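Long-range contact in Two-component sensor histidine kinase (Nostoc sp., PDB 3OLO), which is a sensor histidine kinase whose PAS domain, the part crystallised here, probably senses a signal and passes it on to the phosphotransfer machinery: residues E24-L36 with F101-R115. Numbering follows the deposited sequence.
Sequences EASFCLGDNWQFL and FLEDQERRFSCVFVR
Strand 25-29 runs antiparallel to strand 107-115, their axes 4.7 Å apart at closest approach and 161° between directions. F27 and V112 form a hydrogen-bonded pair, with F27 N to V112 O at 2.9 Å and V112 N to F27 O at 2.8 Å; L29 and S110 pair likewise. Beyond them V114 N reaches A25 O, and a water joins A25 N to V114 O. This pairing of the first strand with the last sits mid-sheet in the PAS fold, strand order 2-1-5-4-3. On the face bearing F27, L29, V112 and V114, the F27 ring lies between two neighbours: V112 CB sits over one side, 3.8 Å from the centroid, and F35 CE1 over the other. With CG between backbone N and carbonyl carbon (chi1 58°), the ring swings toward strand 107-115, putting F27 CE2 3.4 Å from V114 CG2. Cutting F27 back to an alanine would probably leave V112, V114 and F35 facing a gap where the ring had been. The reverse face carries C28 SG, 4.1 Å from C111 SG, and S26 OG, 3.2 Å from F113 CD2. There F14 and Y17 of the second subunit meet the F109 ring edge-to-face, and its L18 packs on C28.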
# COMPACT_ATOMS: atom_id res chain seq x y z
N GLU A 24 3.33 -1.65 -6.64
CA GLU A 24 4.43 -0.69 -6.56
C GLU A 24 5.37 -1.00 -5.40
O GLU A 24 4.94 -1.34 -4.30
CB GLU A 24 3.90 0.74 -6.42
CG GLU A 24 4.99 1.73 -6.03
CD GLU A 24 4.82 3.09 -6.69
OE1 GLU A 24 3.68 3.58 -6.74
OE2 GLU A 24 5.83 3.66 -7.16
N ALA A 25 6.67 -0.86 -5.64
CA ALA A 25 7.64 -1.02 -4.56
C ALA A 25 7.45 0.09 -3.54
O ALA A 25 7.49 1.28 -3.86
CB ALA A 25 9.06 -1.01 -5.11
N SER A 26 7.23 -0.31 -2.29
CA SER A 26 6.98 0.61 -1.19
C SER A 26 7.82 0.16 -0.01
O SER A 26 7.90 -1.04 0.27
CB SER A 26 5.51 0.57 -0.76
OG SER A 26 4.63 0.71 -1.86
N PHE A 27 8.42 1.10 0.72
CA PHE A 27 9.17 0.71 1.91
C PHE A 27 9.37 1.86 2.87
O PHE A 27 9.16 3.02 2.50
CB PHE A 27 10.52 0.08 1.54
CG PHE A 27 11.40 0.98 0.71
CD1 PHE A 27 12.17 1.96 1.31
CD2 PHE A 27 11.46 0.83 -0.67
CE1 PHE A 27 13.01 2.78 0.55
CE2 PHE A 27 12.29 1.64 -1.44
CZ PHE A 27 13.05 2.62 -0.83
N CYS A 28 9.77 1.55 4.09
CA CYS A 28 10.04 2.56 5.11
C CYS A 28 11.51 2.56 5.50
O CYS A 28 12.09 1.50 5.68
CB CYS A 28 9.18 2.33 6.34
SG CYS A 28 7.42 2.66 6.09
N LEU A 29 12.09 3.75 5.60
CA LEU A 29 13.46 3.94 6.07
C LEU A 29 13.44 4.66 7.41
O LEU A 29 12.63 5.55 7.62
CB LEU A 29 14.22 4.82 5.08
CG LEU A 29 14.29 4.31 3.64
CD1 LEU A 29 14.85 5.39 2.72
CD2 LEU A 29 15.13 3.05 3.60
N GLY A 30 14.34 4.27 8.31
CA GLY A 30 14.54 4.96 9.57
C GLY A 30 15.40 6.21 9.38
O GLY A 30 15.77 6.55 8.26
N ASP A 31 15.73 6.87 10.47
CA ASP A 31 16.36 8.18 10.38
C ASP A 31 17.77 8.09 9.79
O ASP A 31 18.30 9.08 9.28
CB ASP A 31 16.36 8.86 11.76
CG ASP A 31 16.38 10.39 11.66
OD1 ASP A 31 15.71 10.96 10.77
OD2 ASP A 31 17.06 11.02 12.49
N ASN A 32 18.38 6.91 9.85
CA ASN A 32 19.70 6.71 9.23
C ASN A 32 19.60 5.93 7.92
O ASN A 32 20.57 5.34 7.46
CB ASN A 32 20.64 5.98 10.19
CG ASN A 32 20.42 6.36 11.64
OD1 ASN A 32 20.62 7.51 12.03
ND2 ASN A 32 20.00 5.39 12.44
N TRP A 33 18.41 5.94 7.32
CA TRP A 33 18.16 5.33 6.01
C TRP A 33 18.27 3.81 6.03
O TRP A 33 18.37 3.18 4.98
CB TRP A 33 19.10 5.92 4.94
CG TRP A 33 19.27 7.39 5.08
CD1 TRP A 33 20.35 8.04 5.61
CD2 TRP A 33 18.33 8.41 4.72
NE1 TRP A 33 20.14 9.40 5.59
CE2 TRP A 33 18.91 9.66 5.05
CE3 TRP A 33 17.05 8.39 4.15
CZ2 TRP A 33 18.26 10.87 4.83
CZ3 TRP A 33 16.40 9.60 3.92
CH2 TRP A 33 17.01 10.83 4.27
N GLN A 34 18.23 3.21 7.21
CA GLN A 34 18.08 1.76 7.35
C GLN A 34 16.66 1.35 6.97
O GLN A 34 15.70 2.02 7.33
CB GLN A 34 18.40 1.32 8.78
CG GLN A 34 17.36 1.69 9.86
CD GLN A 34 17.56 3.07 10.47
OE1 GLN A 34 17.80 4.05 9.77
NE2 GLN A 34 17.46 3.16 11.79
N PHE A 35 16.51 0.26 6.22
CA PHE A 35 15.18 -0.29 5.95
C PHE A 35 14.52 -0.76 7.25
O PHE A 35 15.16 -1.37 8.10
CB PHE A 35 15.27 -1.48 4.98
CG PHE A 35 15.75 -1.10 3.61
CD1 PHE A 35 14.87 -0.54 2.69
CD2 PHE A 35 17.07 -1.32 3.24
CE1 PHE A 35 15.30 -0.20 1.41
CE2 PHE A 35 17.53 -0.98 1.98
CZ PHE A 35 16.63 -0.41 1.05
N LEU A 36 13.24 -0.46 7.40
CA LEU A 36 12.48 -0.87 8.58
C LEU A 36 11.36 -1.80 8.18
O LEU A 36 10.94 -2.67 8.95
CB LEU A 36 11.88 0.35 9.28
CG LEU A 36 12.87 1.40 9.76
CD1 LEU A 36 12.13 2.57 10.37
CD2 LEU A 36 13.85 0.80 10.76
N PHE A 101 8.11 12.11 4.85
CA PHE A 101 8.65 11.90 6.19
C PHE A 101 7.55 12.00 7.23
O PHE A 101 6.67 12.84 7.14
CB PHE A 101 9.75 12.90 6.49
CG PHE A 101 10.98 12.67 5.68
CD1 PHE A 101 11.12 13.25 4.43
CD2 PHE A 101 11.99 11.84 6.15
CE1 PHE A 101 12.26 13.02 3.66
CE2 PHE A 101 13.13 11.62 5.40
CZ PHE A 101 13.27 12.21 4.15
N LEU A 102 7.62 11.11 8.21
CA LEU A 102 6.58 10.99 9.22
C LEU A 102 7.23 10.79 10.58
O LEU A 102 8.38 10.36 10.67
CB LEU A 102 5.70 9.79 8.90
CG LEU A 102 4.99 9.89 7.56
CD1 LEU A 102 4.16 8.64 7.30
CD2 LEU A 102 4.12 11.13 7.52
N GLU A 103 6.48 11.12 11.63
CA GLU A 103 6.92 10.83 12.98
C GLU A 103 5.86 10.01 13.68
O GLU A 103 4.68 10.37 13.68
CB GLU A 103 7.19 12.11 13.76
CG GLU A 103 8.66 12.36 14.02
CD GLU A 103 8.95 13.82 14.33
OE1 GLU A 103 8.10 14.47 14.98
OE2 GLU A 103 10.02 14.32 13.92
N ASP A 104 6.28 8.89 14.26
CA ASP A 104 5.42 8.10 15.13
C ASP A 104 6.11 7.94 16.47
O ASP A 104 7.13 7.25 16.57
CB ASP A 104 5.15 6.72 14.54
CG ASP A 104 4.27 5.88 15.43
OD1 ASP A 104 3.32 6.45 16.03
OD2 ASP A 104 4.53 4.67 15.56
N GLN A 105 5.56 8.58 17.49
CA GLN A 105 6.19 8.61 18.80
C GLN A 105 7.60 9.17 18.64
O GLN A 105 7.76 10.26 18.09
CB GLN A 105 6.21 7.20 19.40
CG GLN A 105 4.81 6.62 19.61
CD GLN A 105 4.13 7.19 20.84
OE1 GLN A 105 3.39 8.18 20.76
NE2 GLN A 105 4.36 6.56 21.99
N GLU A 106 8.62 8.44 19.09
CA GLU A 106 9.99 8.96 19.04
C GLU A 106 10.76 8.51 17.80
O GLU A 106 11.99 8.57 17.77
CB GLU A 106 10.76 8.57 20.30
CG GLU A 106 10.70 7.09 20.65
CD GLU A 106 11.50 6.76 21.90
OE1 GLU A 106 11.44 7.54 22.88
OE2 GLU A 106 12.20 5.72 21.91
N ARG A 107 10.03 8.07 16.78
CA ARG A 107 10.67 7.60 15.55
C ARG A 107 10.31 8.51 14.39
O ARG A 107 9.14 8.67 14.07
CB ARG A 107 10.22 6.18 15.22
CG ARG A 107 11.32 5.15 15.28
CD ARG A 107 11.58 4.51 13.93
NE ARG A 107 12.94 3.98 13.83
CZ ARG A 107 13.99 4.69 13.43
NH1 ARG A 107 15.19 4.11 13.39
NH2 ARG A 107 13.86 5.97 13.08
N ARG A 108 11.32 9.11 13.77
CA ARG A 108 11.11 9.75 12.48
C ARG A 108 11.52 8.74 11.41
O ARG A 108 12.53 8.05 11.54
CB ARG A 108 11.92 11.03 12.36
CG ARG A 108 11.61 11.84 11.11
CD ARG A 108 12.07 13.28 11.25
NE ARG A 108 12.06 14.00 9.98
CZ ARG A 108 10.99 14.62 9.48
NH1 ARG A 108 11.07 15.26 8.31
NH2 ARG A 108 9.84 14.61 10.14
N PHE A 109 10.71 8.62 10.37
CA PHE A 109 10.99 7.66 9.31
C PHE A 109 10.36 8.17 8.03
O PHE A 109 9.61 9.13 8.06
CB PHE A 109 10.44 6.29 9.66
CG PHE A 109 8.96 6.27 9.89
CD1 PHE A 109 8.41 6.73 11.07
CD2 PHE A 109 8.11 5.79 8.91
CE1 PHE A 109 7.04 6.72 11.27
CE2 PHE A 109 6.74 5.77 9.11
CZ PHE A 109 6.21 6.23 10.29
N SER A 110 10.67 7.55 6.91
CA SER A 110 10.05 7.98 5.68
C SER A 110 9.36 6.81 5.02
O SER A 110 9.78 5.67 5.14
CB SER A 110 11.07 8.62 4.74
OG SER A 110 12.13 7.73 4.47
N CYS A 111 8.24 7.12 4.38
CA CYS A 111 7.57 6.23 3.47
C CYS A 111 8.11 6.53 2.09
O CYS A 111 8.18 7.69 1.69
CB CYS A 111 6.06 6.47 3.50
SG CYS A 111 5.31 5.98 5.06
N VAL A 112 8.46 5.49 1.37
CA VAL A 112 9.08 5.64 0.08
C VAL A 112 8.30 4.80 -0.93
O VAL A 112 8.05 3.63 -0.69
CB VAL A 112 10.55 5.19 0.13
CG1 VAL A 112 11.21 5.32 -1.21
CG2 VAL A 112 11.29 6.00 1.17
N PHE A 113 7.91 5.42 -2.04
CA PHE A 113 7.36 4.68 -3.17
C PHE A 113 8.32 4.80 -4.35
O PHE A 113 8.80 5.88 -4.67
CB PHE A 113 5.98 5.21 -3.53
CG PHE A 113 4.99 5.04 -2.42
CD1 PHE A 113 4.86 6.00 -1.44
CD2 PHE A 113 4.23 3.88 -2.33
CE1 PHE A 113 3.96 5.83 -0.41
CE2 PHE A 113 3.32 3.71 -1.31
CZ PHE A 113 3.20 4.68 -0.34
N VAL A 114 8.59 3.67 -5.00
CA VAL A 114 9.61 3.62 -6.04
C VAL A 114 9.07 3.03 -7.33
O VAL A 114 8.53 1.93 -7.36
CB VAL A 114 10.82 2.81 -5.57
CG1 VAL A 114 11.99 2.93 -6.56
CG2 VAL A 114 11.23 3.31 -4.19
N ARG A 115 9.18 3.81 -8.41
CA ARG A 115 8.76 3.37 -9.73
C ARG A 115 10.00 3.06 -10.53
O ARG A 115 10.93 3.86 -10.58
CB ARG A 115 7.97 4.47 -10.44
CG ARG A 115 6.56 4.66 -9.93
CD ARG A 115 5.88 5.87 -10.58
NE ARG A 115 6.06 7.08 -9.79
CZ ARG A 115 5.45 8.24 -10.04
NH1 ARG A 115 5.67 9.29 -9.27
NH2 ARG A 115 4.61 8.34 -11.07
O HOH W 1 7.59 -0.25 -8.44
O HOH W 2 14.30 8.36 6.43